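PDB 6NKO: ForH from Streptomyces kaniharaensis, which probably takes part in formycin A biosynthesis and resembles the AICAR transformylase/IMP cyclohydrolase enzymes of purine biosynthesis, with an MGS-like domain. Local coordinates for residues G39-G44 with A60-E65; R66-D69 with V73-L76; L159-D164 with A191-R196; Y165-K170 with V184-A189. One frame throughout, in Å; residues are numbered along the deposited sequence.

Contact 1. Residues G39-G44 with A60-E65; sequences GLLRLG and AGHEVE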
loop_
_atom_site.group_PDB
_atom_site.type_symbol
_atom_site.label_atom_id
_atom_site.label_comp_id
_atom_site.label_asym_id
_atom_site.label_seq_id
_atom_site.Cartn_x
_atom_site.Cartn_y
_atom_site.Cartn_z
ATOM N N GLY A 39 -11.465 4.448 10.748
ATOM C CA GLY A 39 -11.654 3.286 11.601
ATOM C C GLY A 39 -10.367 2.825 12.261
ATOM O O GLY A 39 -10.374 2.373 13.409
ATOM N N LEU A 40 -9.244 2.937 11.547
ATOM C CA LEU A 40 -7.966 2.549 12.132
ATOM C C LEU A 40 -7.500 3.569 13.162
ATOM O O LEU A 40 -6.909 3.201 14.185
ATOM C CB LEU A 40 -6.917 2.370 11.033
ATOM C CG LEU A 40 -7.195 1.282 9.991
ATOM C CD1 LEU A 40 -6.311 1.482 8.771
ATOM C CD2 LEU A 40 -7.006 -0.110 10.577
ATOM N N LEU A 41 -7.763 4.855 12.918
ATOM C CA LEU A 41 -7.330 5.890 13.853
ATOM C C LEU A 41 -8.062 5.778 15.186
ATOM O O LEU A 41 -7.461 5.980 16.247
ATOM C CB LEU A 41 -7.534 7.272 13.237
ATOM C CG LEU A 41 -6.556 7.653 12.122
ATOM C CD1 LEU A 41 -7.050 8.882 11.372
ATOM C CD2 LEU A 41 -5.156 7.883 12.676
ATOM N N ARG A 42 -9.359 5.456 15.156
ATOM C CA ARG A 42 -10.101 5.255 16.396
ATOM C C ARG A 42 -9.610 4.038 17.169
ATOM O O ARG A 42 -9.794 3.977 18.390
ATOM C CB ARG A 42 -11.600 5.117 16.110
ATOM C CG ARG A 42 -12.160 6.181 15.182
ATOM C CD ARG A 42 -13.678 6.247 15.256
ATOM N NE ARG A 42 -14.290 6.261 13.929
ATOM C CZ ARG A 42 -14.775 5.185 13.318
ATOM N NH1 ARG A 42 -14.724 4.000 13.913
ATOM N NH2 ARG A 42 -15.313 5.290 12.111
ATOM N N LEU A 43 -8.993 3.072 16.489
ATOM C CA LEU A 43 -8.424 1.905 17.147
ATOM C C LEU A 43 -7.027 2.162 17.700
ATOM O O LEU A 43 -6.408 1.232 18.228
ATOM C CB LEU A 43 -8.386 0.724 16.175
ATOM C CG LEU A 43 -9.731 0.088 15.826
ATOM C CD1 LEU A 43 -9.546 -1.027 14.807
ATOM C CD2 LEU A 43 -10.420 -0.433 17.077
ATOM N N GLY A 44 -6.521 3.389 17.595
ATOM C CA GLY A 44 -5.200 3.720 18.077
ATOM C C GLY A 44 -4.083 3.511 17.079
ATOM O O GLY A 44 -2.925 3.809 17.401
ATOM N N ALA A 60 -10.358 16.266 5.508
ATOM C CA ALA A 60 -11.485 15.691 6.229
ATOM C C ALA A 60 -11.254 15.643 7.734
ATOM O O ALA A 60 -12.109 15.128 8.461
ATOM C CB ALA A 60 -11.783 14.282 5.704
ATOM N N GLY A 61 -10.117 16.140 8.218
ATOM C CA GLY A 61 -9.890 16.234 9.648
ATOM C C GLY A 61 -9.431 14.964 10.326
ATOM O O GLY A 61 -9.773 14.737 11.493
ATOM N N HIS A 62 -8.649 14.138 9.641
ATOM C CA HIS A 62 -8.101 12.928 10.233
ATOM C C HIS A 62 -6.603 13.112 10.437
ATOM O O HIS A 62 -5.922 13.717 9.598
ATOM C CB HIS A 62 -8.376 11.714 9.334
ATOM C CG HIS A 62 -9.830 11.398 9.160
ATOM N ND1 HIS A 62 -10.532 11.728 8.020
ATOM C CD2 HIS A 62 -10.713 10.777 9.980
ATOM C CE1 HIS A 62 -11.784 11.319 8.142
ATOM N NE2 HIS A 62 -11.920 10.740 9.322
ATOM N N GLU A 63 -6.108 12.619 11.572
ATOM C CA GLU A 63 -4.713 12.800 11.973
ATOM C C GLU A 63 -3.815 11.771 11.275
ATOM O O GLU A 63 -3.127 10.961 11.901
ATOM C CB GLU A 63 -4.591 12.724 13.496
ATOM C CG GLU A 63 -5.047 11.378 14.127
ATOM C CD GLU A 63 -6.559 11.271 14.316
ATOM O OE1 GLU A 63 -7.009 10.677 15.324
ATOM O OE2 GLU A 63 -7.299 11.788 13.453
ATOM N N VAL A 64 -3.830 11.821 9.963
ATOM C CA VAL A 64 -2.993 10.944 9.155
ATOM C C VAL A 64 -1.626 11.591 9.004
ATOM O O VAL A 64 -1.485 12.819 8.983
ATOM C CB VAL A 64 -3.641 10.641 7.785
ATOM C CG1 VAL A 64 -4.929 9.856 7.983
ATOM C CG2 VAL A 64 -3.909 11.927 7.006
ATOM N N GLU A 65 -0.605 10.755 8.922
ATOM C CA GLU A 65 0.763 11.222 8.799
ATOM C C GLU A 65 1.207 11.109 7.348
ATOM O O GLU A 65 0.672 10.311 6.576
ATOM C CB GLU A 65 1.696 10.426 9.717
ATOM C CG GLU A 65 1.405 10.636 11.201
ATOM C CD GLU A 65 2.022 9.568 12.089
ATOM O OE1 GLU A 65 3.238 9.640 12.354
ATOM O OE2 GLU A 65 1.288 8.660 12.533
#
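Leu41, in the last turn of helix 33-42, carries the whole approach of 39-44 to 60-65, meeting His62, Glu63 and Val64. Its side chain sets out toward 60-65, and CG, anti to the carbonyl carbon (chi1 -73°), places CD1 and CD2 against the loop. CD1 touches three residues: it is 3.7 Å from His62 CB, 3.6 Å from Glu63 OE2 and 4.1 Å from Val64 CG1. CD2 touches another part of the same glutamate, lying 3.8 Å from Glu63 CG and 3.8 Å from Glu63 O. The two side chains arrive from opposite directions: Glu63, with CG between its backbone N and carbonyl carbon (chi1 60°) and a bend about the CB-CG bond (chi2 -81°), folds its carboxylate back over the leucine, and OE1 reaches within 4.0 Å of Leu41 CB. Glu63 is also the centre of an inverse gamma turn, with a weak bond from Val64 N to His62 O. Past Leu41, Gly44 ends the helix in a Schellman motif, its N bonded to Leu41 O at 3.1 Å; Gly61 ends helix 51-59 in the same way. In the MGS-like domain, the end of helix 33-42 thus meets the loop that joins helix 51-59 to strand 65-66, and Leu41 and Val64 both touch Val47 of strand 46-49. All the cross-segment contacts are van der Waals in kind. The chemistry therefore implies apolar shielding on the Val64 side and, at Glu63, a carboxylate laid against a methyl with no polar partner across the segments, on a residue that is exposed overall.

Contact 2. Residues R66-D69 with V73-L76; sequences RIAD and VPTL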
loop_
_atom_site.group_PDB
_atom_site.type_symbol
_atom_site.label_atom_id
_atom_site.label_comp_id
_atom_site.label_asym_id
_atom_site.label_seq_id
_atom_site.Cartn_x
_atom_site.Cartn_y
_atom_site.Cartn_z
ATOM N N ARG A 66 2.171 11.941 6.974
ATOM C CA ARG A 66 2.699 11.929 5.617
ATOM C C ARG A 66 3.750 10.834 5.487
ATOM O O ARG A 66 4.788 10.888 6.152
ATOM C CB ARG A 66 3.299 13.290 5.283
ATOM C CG ARG A 66 2.564 14.044 4.194
ATOM C CD ARG A 66 3.465 15.076 3.543
ATOM N NE ARG A 66 2.742 15.934 2.610
ATOM C CZ ARG A 66 2.216 17.110 2.931
ATOM N NH1 ARG A 66 2.328 17.573 4.168
ATOM N NH2 ARG A 66 1.577 17.824 2.014
ATOM N N ILE A 67 3.489 9.847 4.624
ATOM C CA ILE A 67 4.453 8.773 4.388
ATOM C C ILE A 67 5.749 9.304 3.799
ATOM O O ILE A 67 6.768 8.610 3.814
ATOM C CB ILE A 67 3.859 7.695 3.459
ATOM C CG1 ILE A 67 4.554 6.352 3.667
ATOM C CG2 ILE A 67 4.048 8.092 2.003
ATOM C CD1 ILE A 67 4.440 5.801 5.063
ATOM N N ALA A 68 5.736 10.517 3.249
ATOM C CA ALA A 68 6.970 11.095 2.735
ATOM C C ALA A 68 7.914 11.465 3.875
ATOM O O ALA A 68 8.992 10.873 4.021
ATOM C CB ALA A 68 6.656 12.301 1.851
ATOM N N ASP A 69 7.541 12.463 4.679
ATOM C CA ASP A 69 8.386 12.863 5.801
ATOM C C ASP A 69 8.647 11.693 6.747
ATOM O O ASP A 69 9.734 11.570 7.326
ATOM C CB ASP A 69 7.700 14.012 6.536
ATOM C CG ASP A 69 7.154 15.079 5.577
ATOM O OD1 ASP A 69 7.732 15.295 4.487
ATOM O OD2 ASP A 69 6.112 15.691 5.898
ATOM N N VAL A 73 11.214 9.738 1.768
ATOM C CA VAL A 73 12.257 10.529 1.149
ATOM C C VAL A 73 11.558 11.601 0.303
ATOM O O VAL A 73 11.350 11.435 -0.905
ATOM C CB VAL A 73 13.244 9.637 0.356
ATOM C CG1 VAL A 73 12.858 9.288 -1.113
ATOM C CG2 VAL A 73 14.791 10.047 0.624
ATOM N N PRO A 74 11.039 12.689 0.959
ATOM C CA PRO A 74 10.142 13.644 0.284
ATOM C C PRO A 74 10.915 14.641 -0.546
ATOM O O PRO A 74 12.024 15.004 -0.150
ATOM C CB PRO A 74 9.463 14.376 1.448
ATOM C CG PRO A 74 9.896 13.619 2.673
ATOM C CD PRO A 74 11.221 13.058 2.372
ATOM N N THR A 75 10.337 15.123 -1.642
ATOM C CA THR A 75 10.875 16.122 -2.572
ATOM C C THR A 75 12.123 15.626 -3.310
ATOM O O THR A 75 12.602 16.340 -4.185
ATOM C CB THR A 75 11.184 17.481 -1.904
ATOM O OG1 THR A 75 11.108 18.515 -2.888
ATOM C CG2 THR A 75 12.584 17.520 -1.307
ATOM N N LEU A 76 12.646 14.427 -3.026
ATOM C CA LEU A 76 13.950 14.058 -3.581
ATOM C C LEU A 76 13.930 14.029 -5.104
ATOM O O LEU A 76 14.735 14.700 -5.754
ATOM C CB LEU A 76 14.422 12.716 -3.025
ATOM C CG LEU A 76 15.939 12.500 -2.849
ATOM C CD1 LEU A 76 16.271 11.316 -1.936
ATOM C CD2 LEU A 76 16.705 12.355 -4.186
#
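Ala68 and Pro74 make the close part of this contact: Ala68 CB and Pro74 CB are 3.5 Å apart, and the alpha carbons of the two residues are the nearest across the segments, at 4.8 Å. The proline ring leans over the alanine with its CB directed at the segment 66-69. An even shorter approach of the ring's CG to the Ala68 carbonyl is doubtful as modelled and supports no conclusion. Ala68 O and Val73 N lie 3.4 Å apart, yet the angle is too poor for a hydrogen bond, so between these two segments the contact is one of packing. This loop leaves strand 65-66, outermost within this chain of the five-stranded parallel sheet of the MGS-like fold, and Ile67 is still tied to the sheet through a backbone bond with Ala49. Outward the contact thins. Asp69 is exposed, and although its CB points away from the proline, the carboxylate swings back, CG anti to the carbonyl carbon (chi1 -45°), until OD1 is 3.6 Å from Pro74 CB. Val73 turns its side chain the other way, onto Val81 and Thr85.

Contact 3. Residues L159-D164 with A191-R196; sequences LSDPDD and AEKAFR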
loop_
_atom_site.group_PDB
_atom_site.type_symbol
_atom_site.label_atom_id
_atom_site.label_comp_id
_atom_site.label_asym_id
_atom_site.label_seq_id
_atom_site.Cartn_x
_atom_site.Cartn_y
_atom_site.Cartn_z
ATOM N N LEU A 159 -3.930 -5.094 1.371
ATOM C CA LEU A 159 -5.243 -4.696 0.885
ATOM C C LEU A 159 -5.106 -3.935 -0.426
ATOM O O LEU A 159 -4.215 -3.092 -0.568
ATOM C CB LEU A 159 -5.973 -3.829 1.910
ATOM C CG LEU A 159 -6.573 -4.566 3.107
ATOM C CD1 LEU A 159 -6.819 -3.603 4.267
ATOM C CD2 LEU A 159 -7.858 -5.302 2.727
ATOM N N SER A 160 -6.004 -4.219 -1.370
ATOM C CA SER A 160 -6.023 -3.536 -2.658
ATOM C C SER A 160 -7.450 -3.185 -3.055
ATOM O O SER A 160 -7.758 -2.020 -3.323
ATOM C CB SER A 160 -5.374 -4.402 -3.744
ATOM O OG SER A 160 -5.158 -3.656 -4.935
ATOM N N ASP A 161 -8.316 -4.189 -3.097
ATOM C CA ASP A 161 -9.708 -4.001 -3.493
ATOM C C ASP A 161 -10.475 -3.256 -2.407
ATOM O O ASP A 161 -10.564 -3.749 -1.274
ATOM C CB ASP A 161 -10.352 -5.360 -3.768
ATOM C CG ASP A 161 -11.727 -5.246 -4.407
ATOM O OD1 ASP A 161 -12.148 -4.121 -4.742
ATOM O OD2 ASP A 161 -12.386 -6.292 -4.581
ATOM N N PRO A 162 -11.048 -2.084 -2.700
ATOM C CA PRO A 162 -11.830 -1.362 -1.680
ATOM C C PRO A 162 -13.030 -2.135 -1.146
ATOM O O PRO A 162 -13.629 -1.695 -0.157
ATOM C CB PRO A 162 -12.272 -0.088 -2.413
ATOM C CG PRO A 162 -11.266 0.087 -3.512
ATOM C CD PRO A 162 -10.885 -1.302 -3.937
ATOM N N ASP A 163 -13.403 -3.259 -1.759
ATOM C CA ASP A 163 -14.480 -4.085 -1.231
ATOM C C ASP A 163 -14.029 -4.982 -0.086
ATOM O O ASP A 163 -14.875 -5.616 0.555
ATOM C CB ASP A 163 -15.084 -4.940 -2.348
ATOM C CG ASP A 163 -15.881 -4.119 -3.344
ATOM O OD1 ASP A 163 -16.464 -3.091 -2.937
ATOM O OD2 ASP A 163 -15.919 -4.498 -4.533
ATOM N N ASP A 164 -12.727 -5.051 0.185
ATOM C CA ASP A 164 -12.196 -5.826 1.298
ATOM C C ASP A 164 -11.957 -4.983 2.544
ATOM O O ASP A 164 -11.596 -5.536 3.586
ATOM C CB ASP A 164 -10.885 -6.510 0.889
ATOM C CG ASP A 164 -11.066 -7.488 -0.257
ATOM O OD1 ASP A 164 -12.102 -8.182 -0.294
ATOM O OD2 ASP A 164 -10.167 -7.565 -1.121
ATOM N N ALA A 191 -3.489 -12.106 0.194
ATOM C CA ALA A 191 -2.171 -12.103 -0.431
ATOM C C ALA A 191 -2.241 -12.639 -1.854
ATOM O O ALA A 191 -1.661 -12.055 -2.778
ATOM C CB ALA A 191 -1.190 -12.917 0.412
ATOM N N GLU A 192 -2.954 -13.751 -2.050
ATOM C CA GLU A 192 -3.144 -14.281 -3.396
ATOM C C GLU A 192 -3.882 -13.285 -4.279
ATOM O O GLU A 192 -3.559 -13.129 -5.463
ATOM C CB GLU A 192 -3.909 -15.602 -3.333
ATOM C CG GLU A 192 -4.267 -16.159 -4.697
ATOM C CD GLU A 192 -5.672 -16.715 -4.750
ATOM O OE1 GLU A 192 -5.816 -17.953 -4.832
ATOM O OE2 GLU A 192 -6.631 -15.916 -4.715
ATOM N N LYS A 193 -4.881 -12.604 -3.719
ATOM C CA LYS A 193 -5.612 -11.598 -4.480
ATOM C C LYS A 193 -4.710 -10.426 -4.850
ATOM O O LYS A 193 -4.825 -9.870 -5.949
ATOM C CB LYS A 193 -6.821 -11.124 -3.675
ATOM C CG LYS A 193 -7.709 -10.133 -4.393
ATOM C CD LYS A 193 -8.894 -9.744 -3.524
ATOM C CE LYS A 193 -9.925 -8.965 -4.318
ATOM N NZ LYS A 193 -11.136 -8.674 -3.503
ATOM N N ALA A 194 -3.798 -10.048 -3.950
ATOM C CA ALA A 194 -2.900 -8.930 -4.221
ATOM C C ALA A 194 -1.985 -9.233 -5.402
ATOM O O ALA A 194 -1.817 -8.401 -6.302
ATOM C CB ALA A 194 -2.081 -8.601 -2.972
ATOM N N PHE A 195 -1.384 -10.427 -5.415
ATOM C CA PHE A 195 -0.540 -10.817 -6.541
ATOM C C PHE A 195 -1.343 -10.921 -7.830
ATOM O O PHE A 195 -0.820 -10.628 -8.912
ATOM C CB PHE A 195 0.160 -12.146 -6.243
ATOM C CG PHE A 195 1.398 -11.999 -5.403
ATOM C CD1 PHE A 195 2.529 -11.382 -5.916
ATOM C CD2 PHE A 195 1.429 -12.472 -4.100
ATOM C CE1 PHE A 195 3.670 -11.239 -5.144
ATOM C CE2 PHE A 195 2.566 -12.333 -3.323
ATOM C CZ PHE A 195 3.688 -11.715 -3.846
ATOM N N ARG A 196 -2.610 -11.331 -7.733
ATOM C CA ARG A 196 -3.463 -11.412 -8.915
ATOM C C ARG A 196 -3.742 -10.028 -9.485
ATOM O O ARG A 196 -3.662 -9.816 -10.701
ATOM C CB ARG A 196 -4.769 -12.123 -8.562
ATOM C CG ARG A 196 -5.471 -12.772 -9.737
ATOM C CD ARG A 196 -6.620 -13.652 -9.265
ATOM N NE ARG A 196 -6.170 -14.692 -8.343
ATOM C CZ ARG A 196 -5.752 -15.896 -8.722
ATOM N NH1 ARG A 196 -5.723 -16.216 -10.008
ATOM N NH2 ARG A 196 -5.362 -16.782 -7.818
#
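Lys193 NZ is gripped by two carboxylates at once, 2.8 Å from Asp164 OD2 and 2.9 Å from Asp161 OD2, both hydrogen-bonded salt bridges. The two acids present their oxygens differently. Asp161 OD2 uses its anti lone pair, away from its other oxygen, whereas Asp164 OD2 is met on the syn side, 20° out of the carboxylate plane. Fully extended from CB onward, with CG anti to the backbone N (chi1 -177°), the lysine spans from helix 184-212 to the loop; its CE comes within 3.5 Å of Asp164 OD2. Such a paired anion site would probably keep the ammonium protonated. The loop joins strand 157-159, an edge of the parallel sheet within this chain, to helix 165-174, so the bridge fastens the long C-terminal helix beside the connection leading out of that strand. The loop is shaped from within: Asp164 N bonds to Asp161 O at 2.9 Å, and Asp161 OD1, the oxygen not used for Lys193, accepts a weak but nearly straight bond from Asp163 N at 3.3 Å. Asp163 itself also pairs with Arg31, and Ser160 OG hydrogen-bonds to Asn117 O. Farther out comes the packing: Leu159 and Asp164 rest on Leu190, Ser160 on Ile197, and Ala194 on Leu146 and Ala150 of helix 141-151.

Contact 4. Residues Y165-K170 with V184-A189; sequences YDDVLK and VERRLA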
loop_
_atom_site.group_PDB
_atom_site.type_symbol
_atom_site.label_atom_id
_atom_site.label_comp_id
_atom_site.label_asym_id
_atom_site.label_seq_id
_atom_site.Cartn_x
_atom_site.Cartn_y
_atom_site.Cartn_z
ATOM N N TYR A 165 -12.153 -3.664 2.461
ATOM C CA TYR A 165 -11.796 -2.783 3.570
ATOM C C TYR A 165 -12.638 -3.078 4.804
ATOM O O TYR A 165 -12.116 -3.162 5.922
ATOM C CB TYR A 165 -11.966 -1.315 3.165
ATOM C CG TYR A 165 -10.988 -0.791 2.134
ATOM C CD1 TYR A 165 -10.061 -1.628 1.523
ATOM C CD2 TYR A 165 -11.001 0.550 1.770
ATOM C CE1 TYR A 165 -9.174 -1.142 0.579
ATOM C CE2 TYR A 165 -10.119 1.044 0.829
ATOM C CZ TYR A 165 -9.209 0.195 0.236
ATOM O OH TYR A 165 -8.332 0.687 -0.703
ATOM N N ASP A 166 -13.951 -3.237 4.618
ATOM C CA ASP A 166 -14.864 -3.320 5.755
ATOM C C ASP A 166 -14.615 -4.574 6.583
ATOM O O ASP A 166 -14.523 -4.505 7.814
ATOM C CB ASP A 166 -16.312 -3.273 5.269
ATOM C CG ASP A 166 -17.275 -2.835 6.358
ATOM O OD1 ASP A 166 -16.902 -1.962 7.171
ATOM O OD2 ASP A 166 -18.403 -3.368 6.406
ATOM N N ASP A 167 -14.506 -5.733 5.929
ATOM C CA ASP A 167 -14.303 -6.977 6.666
ATOM C C ASP A 167 -13.021 -6.931 7.489
ATOM O O ASP A 167 -12.980 -7.433 8.618
ATOM C CB ASP A 167 -14.278 -8.165 5.706
ATOM C CG ASP A 167 -13.756 -9.432 6.362
ATOM O OD1 ASP A 167 -12.914 -10.121 5.747
ATOM O OD2 ASP A 167 -14.187 -9.737 7.496
ATOM N N VAL A 168 -11.963 -6.327 6.941
ATOM C CA VAL A 168 -10.717 -6.204 7.687
ATOM C C VAL A 168 -10.896 -5.256 8.866
ATOM O O VAL A 168 -10.457 -5.546 9.985
ATOM C CB VAL A 168 -9.581 -5.746 6.754
ATOM C CG1 VAL A 168 -8.393 -5.245 7.562
ATOM C CG2 VAL A 168 -9.164 -6.881 5.831
ATOM N N LEU A 169 -11.550 -4.115 8.638
ATOM C CA LEU A 169 -11.770 -3.159 9.718
ATOM C C LEU A 169 -12.671 -3.744 10.799
ATOM O O LEU A 169 -12.444 -3.520 11.994
ATOM C CB LEU A 169 -12.370 -1.867 9.160
ATOM C CG LEU A 169 -12.743 -0.800 10.192
ATOM C CD1 LEU A 169 -11.534 -0.413 11.034
ATOM C CD2 LEU A 169 -13.340 0.423 9.513
ATOM N N LYS A 170 -13.699 -4.497 10.399
ATOM C CA LYS A 170 -14.569 -5.129 11.385
ATOM C C LYS A 170 -13.812 -6.173 12.195
ATOM O O LYS A 170 -13.932 -6.213 13.424
ATOM C CB LYS A 170 -15.784 -5.754 10.697
ATOM C CG LYS A 170 -16.701 -4.735 10.036
ATOM C CD LYS A 170 -18.166 -5.115 10.163
ATOM C CE LYS A 170 -19.050 -4.125 9.417
ATOM N NZ LYS A 170 -18.723 -2.711 9.766
ATOM N N VAL A 184 -4.743 -16.025 9.885
ATOM C CA VAL A 184 -3.822 -16.457 8.838
ATOM C C VAL A 184 -4.582 -16.786 7.559
ATOM O O VAL A 184 -4.137 -16.460 6.451
ATOM C CB VAL A 184 -2.996 -17.662 9.330
ATOM C CG1 VAL A 184 -2.156 -18.239 8.203
ATOM C CG2 VAL A 184 -2.121 -17.261 10.509
ATOM N N GLU A 185 -5.747 -17.426 7.695
ATOM C CA GLU A 185 -6.504 -17.870 6.529
ATOM C C GLU A 185 -6.978 -16.690 5.689
ATOM O O GLU A 185 -6.955 -16.748 4.454
ATOM C CB GLU A 185 -7.688 -18.727 6.978
ATOM C CG GLU A 185 -7.332 -19.784 8.025
ATOM C CD GLU A 185 -7.483 -19.280 9.453
ATOM O OE1 GLU A 185 -6.455 -19.145 10.150
ATOM O OE2 GLU A 185 -8.629 -19.020 9.878
ATOM N N ARG A 186 -7.415 -15.608 6.340
ATOM C CA ARG A 186 -7.853 -14.432 5.596
ATOM C C ARG A 186 -6.672 -13.694 4.975
ATOM O O ARG A 186 -6.809 -13.101 3.899
ATOM C CB ARG A 186 -8.653 -13.503 6.511
ATOM C CG ARG A 186 -9.118 -12.207 5.858
ATOM C CD ARG A 186 -10.232 -12.451 4.847
ATOM N NE ARG A 186 -10.768 -11.201 4.315
ATOM C CZ ARG A 186 -11.162 -11.026 3.056
ATOM N NH1 ARG A 186 -11.084 -12.026 2.189
ATOM N NH2 ARG A 186 -11.635 -9.849 2.665
ATOM N N ARG A 187 -5.506 -13.738 5.624
ATOM C CA ARG A 187 -4.340 -13.032 5.103
ATOM C C ARG A 187 -3.838 -13.664 3.809
ATOM O O ARG A 187 -3.454 -12.952 2.872
ATOM C CB ARG A 187 -3.235 -13.005 6.159
ATOM C CG ARG A 187 -3.482 -12.004 7.278
ATOM C CD ARG A 187 -2.771 -12.399 8.563
ATOM N NE ARG A 187 -2.940 -11.386 9.602
ATOM C CZ ARG A 187 -2.200 -10.286 9.703
ATOM N NH1 ARG A 187 -1.230 -10.054 8.828
ATOM N NH2 ARG A 187 -2.428 -9.417 10.679
ATOM N N LEU A 188 -3.836 -14.997 3.733
ATOM C CA LEU A 188 -3.371 -15.662 2.520
ATOM C C LEU A 188 -4.320 -15.410 1.353
ATOM O O LEU A 188 -3.876 -15.239 0.211
ATOM C CB LEU A 188 -3.207 -17.162 2.772
ATOM C CG LEU A 188 -3.204 -18.092 1.556
ATOM C CD1 LEU A 188 -1.953 -17.889 0.709
ATOM C CD2 LEU A 188 -3.319 -19.541 2.001
ATOM N N ALA A 189 -5.628 -15.378 1.620
ATOM C CA ALA A 189 -6.587 -15.068 0.563
ATOM C C ALA A 189 -6.375 -13.658 0.026
ATOM O O ALA A 189 -6.462 -13.427 -1.186
ATOM C CB ALA A 189 -8.017 -15.239 1.080
#
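Asp167 OD1 lies 2.8 Å from Arg186 NE, a salt bridge that is the sole first-shell pairing between helices 165-174 and 184-212 in these segments. The two side chains come from opposite directions, and OD1 stands obliquely to the guanidinium: it is 3.3 Å from Arg186 CZ and 3.3 Å from Arg186 NH2 as well, with the carboxylate and guanidinium planes 43° apart. OD1 sits above and beside NE, well off the guanidinium plane, so this is an ion pair without a hydrogen bond, and a coplanar, two-toothed carboxylate-guanidinium pair does not form. Both side chains leave their helices with CG anti to the backbone N, but the arginine then bends at chi2 (71°), which brings NE, more than the far end of the group, up to the aspartate. The fold around is an alpha/beta one: helix 165-174 covers one side of the parallel sheet, with Val168 on Leu114 and Leu159 and Tyr165 reaching Val27 and Cys116, and helix 184-212 follows after a loop that turns the chain back. Further out, Arg186 NH2 also has a weak, long ion pair with Asp164 OD1, so the guanidinium has a second, weaker acidic partner. Arg187 ties the start of helix 184-212 to surrounding backbone: its three nitrogens bond to the carbonyl oxygens of Phe153, Pro179 and Val182. Within helix 165-174, exposed Lys170 bridges through NZ to Asp166 OD1 at 3.3 Å, an oxygen met on its syn side and 26° out of the carboxylate plane.

Overall arrangement
Contacts 3 and 4 are neighbours, with centres about 10 Å apart; both use helix 184-212, contact 4 is nested in the loop that contact 3 closes, and both rest on aspartates meeting a basic residue. Contact 3 is partly buried, contact 4 a surface contact. Contacts 1 and 2 lie in the MGS-like domain and follow one another along the chain, at opposite ends of strand 65-66; both are van der Waals in character and partly buried, each with an exposed acidic residue (Glu63, Asp69) at the contact. Contact 1 touches contact 4 through Leu169 packed on Gly39, joining helix 33-42 to helix 165-174, whereas contact 2 stands across the chain's centre from contacts 3 and 4.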